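Local structure of endoglycosidase (Bacteroides thetaiotaomicron, 6Q64) at residues Leu147-Thr150 with Gln151-Glu155. The protein is a family 18 glycoside hydrolase that probably cleaves glycosidic bonds within complex N-glycans as an endoglycosidase. The protein carries 1 engineered substitution. Residues are numbered along the deposited sequence; the frame is centred on the assembly and turned at random.
Sequences LNAT and QYWVE
The indole of Trp153 meets Ala149 along its edge, where Ala149 O lies close to the ring plane, 3.3 Å from Trp153 CD1. Ala149 CB comes only loosely near the same carbon of the indole. One face of the indole receives Tyr152 CD2, 3.5 Å above the plane and displaced toward the rim, while Trp153 NE1 sits in the plane of the phenol ring at its edge. Tyr169 of helix 162-179 meets Trp153 edge-to-face, and Leu138 and Thr143 also touch this buried side chain; Pro144 packs on Tyr152.

On the exposed flank the side chain of Gln151 packs its CG against the amide of Asn148, the two side chains crossing at about a right angle with their amide planes 70° apart. With CG placed opposite the backbone nitrogen (chi1 178°), Asn148 directs OD1 at the start of the helix, where it accepts Gln151 N at 2.8 Å. This bond is fairly straight, 160° at the hydrogen, but its donor is tilted out of the carbonyl plane. Gln151 CG, 3.4 Å from Asn148 OD1, passes across the capping amide.

The backbone begins its helical pattern at once: Tyr152 N donates to Asn148 O at 2.8 Å, Trp153 N to Ala149 O at 2.9 Å, and Val154 N to Thr150 O at 3.1 Å. Val154 CG2 rests against Thr150 O at 3.3 Å.

Asn148 is thus the N-cap of helix 149-155, a short helix between strand 128-135 and helix 162-179, at the periphery of the TIM barrel characteristic of glycoside hydrolase family 18.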
loop_
_atom_site.group_PDB
_atom_site.type_symbol
_atom_site.label_atom_id
_atom_site.label_comp_id
_atom_site.label_asym_id
_atom_site.label_seq_id
_atom_site.Cartn_x
_atom_site.Cartn_y
_atom_site.Cartn_z
ATOM N N LEU A 147 -16.804 13.912 20.295
ATOM C CA LEU A 147 -18.244 13.712 19.970
ATOM C C LEU A 147 -18.438 12.206 19.792
ATOM O O LEU A 147 -17.416 11.505 19.718
ATOM C CB LEU A 147 -18.634 14.503 18.712
ATOM C CG LEU A 147 -18.636 16.032 18.852
ATOM C CD1 LEU A 147 -18.897 16.690 17.505
ATOM C CD2 LEU A 147 -19.654 16.520 19.884
ATOM N N ASN A 148 -19.687 11.737 19.798
ATOM C CA ASN A 148 -20.040 10.298 19.627
ATOM C C ASN A 148 -19.980 9.936 18.125
ATOM O O ASN A 148 -20.487 10.709 17.288
ATOM C CB ASN A 148 -21.383 9.991 20.308
ATOM C CG ASN A 148 -21.833 8.553 20.133
ATOM O OD1 ASN A 148 -22.077 8.082 19.013
ATOM N ND2 ASN A 148 -21.942 7.837 21.242
ATOM N N ALA A 149 -19.379 8.794 17.785
ATOM C CA ALA A 149 -19.324 8.265 16.397
ATOM C C ALA A 149 -20.747 8.030 15.864
ATOM O O ALA A 149 -21.141 8.702 14.858
ATOM C CB ALA A 149 -18.500 7.002 16.333
ATOM N N THR A 150 -21.515 7.137 16.502
ATOM C CA THR A 150 -22.824 6.717 15.940
ATOM C C THR A 150 -23.707 7.970 15.884
ATOM O O THR A 150 -24.489 8.094 14.924
ATOM C CB THR A 150 -23.441 5.488 16.634
ATOM O OG1 THR A 150 -24.484 5.866 17.527
ATOM C CG2 THR A 150 -22.428 4.641 17.374
ATOM N N GLN A 151 -23.540 8.898 16.829
ATOM C CA GLN A 151 -24.341 10.151 16.860
ATOM C C GLN A 151 -23.925 11.014 15.674
ATOM O O GLN A 151 -24.793 11.367 14.843
ATOM C CB GLN A 151 -24.173 10.907 18.179
ATOM C CG GLN A 151 -24.795 10.164 19.353
ATOM C CD GLN A 151 -25.342 11.086 20.414
ATOM O OE1 GLN A 151 -24.620 11.889 20.999
ATOM N NE2 GLN A 151 -26.632 10.954 20.685
ATOM N N TYR A 152 -22.629 11.308 15.592
ATOM C CA TYR A 152 -22.093 12.268 14.599
ATOM C C TYR A 152 -22.453 11.792 13.188
ATOM O O TYR A 152 -22.833 12.616 12.328
ATOM C CB TYR A 152 -20.577 12.462 14.714
ATOM C CG TYR A 152 -20.087 13.449 13.689
ATOM C CD1 TYR A 152 -20.689 14.694 13.595
ATOM C CD2 TYR A 152 -19.102 13.128 12.767
ATOM C CE1 TYR A 152 -20.307 15.612 12.637
ATOM C CE2 TYR A 152 -18.705 14.037 11.797
ATOM C CZ TYR A 152 -19.312 15.284 11.739
ATOM O OH TYR A 152 -18.961 16.218 10.815
ATOM N N TRP A 153 -22.335 10.492 12.954
ATOM C CA TRP A 153 -22.276 9.950 11.580
ATOM C C TRP A 153 -23.676 9.542 11.105
ATOM O O TRP A 153 -24.003 9.861 9.943
ATOM C CB TRP A 153 -21.237 8.825 11.534
ATOM C CG TRP A 153 -19.832 9.354 11.514
ATOM C CD1 TRP A 153 -18.887 9.254 12.497
ATOM C CD2 TRP A 153 -19.228 10.127 10.458
ATOM N NE1 TRP A 153 -17.732 9.885 12.110
ATOM C CE2 TRP A 153 -17.916 10.437 10.868
ATOM C CE3 TRP A 153 -19.665 10.581 9.207
ATOM C CZ2 TRP A 153 -17.050 11.174 10.066
ATOM C CZ3 TRP A 153 -18.813 11.322 8.420
ATOM C CH2 TRP A 153 -17.524 11.617 8.852
ATOM N N VAL A 154 -24.486 8.932 11.983
ATOM C CA VAL A 154 -25.751 8.227 11.604
ATOM C C VAL A 154 -26.924 9.222 11.570
ATOM O O VAL A 154 -27.414 9.474 10.449
ATOM C CB VAL A 154 -26.029 7.006 12.509
ATOM C CG1 VAL A 154 -27.351 6.323 12.174
ATOM C CG2 VAL A 154 -24.886 5.993 12.457
ATOM N N GLU A 155 -27.398 9.733 12.720
ATOM C CA GLU A 155 -28.529 10.717 12.749
ATOM C C GLU A 155 -28.018 12.084 12.277
ATOM O O GLU A 155 -28.711 12.717 11.442
ATOM C CB GLU A 155 -29.252 10.862 14.100
ATOM C CG GLU A 155 -28.395 10.678 15.345
ATOM C CD GLU A 155 -28.563 9.331 16.038
ATOM O OE1 GLU A 155 -29.699 8.788 16.014
ATOM O OE2 GLU A 155 -27.561 8.831 16.607
#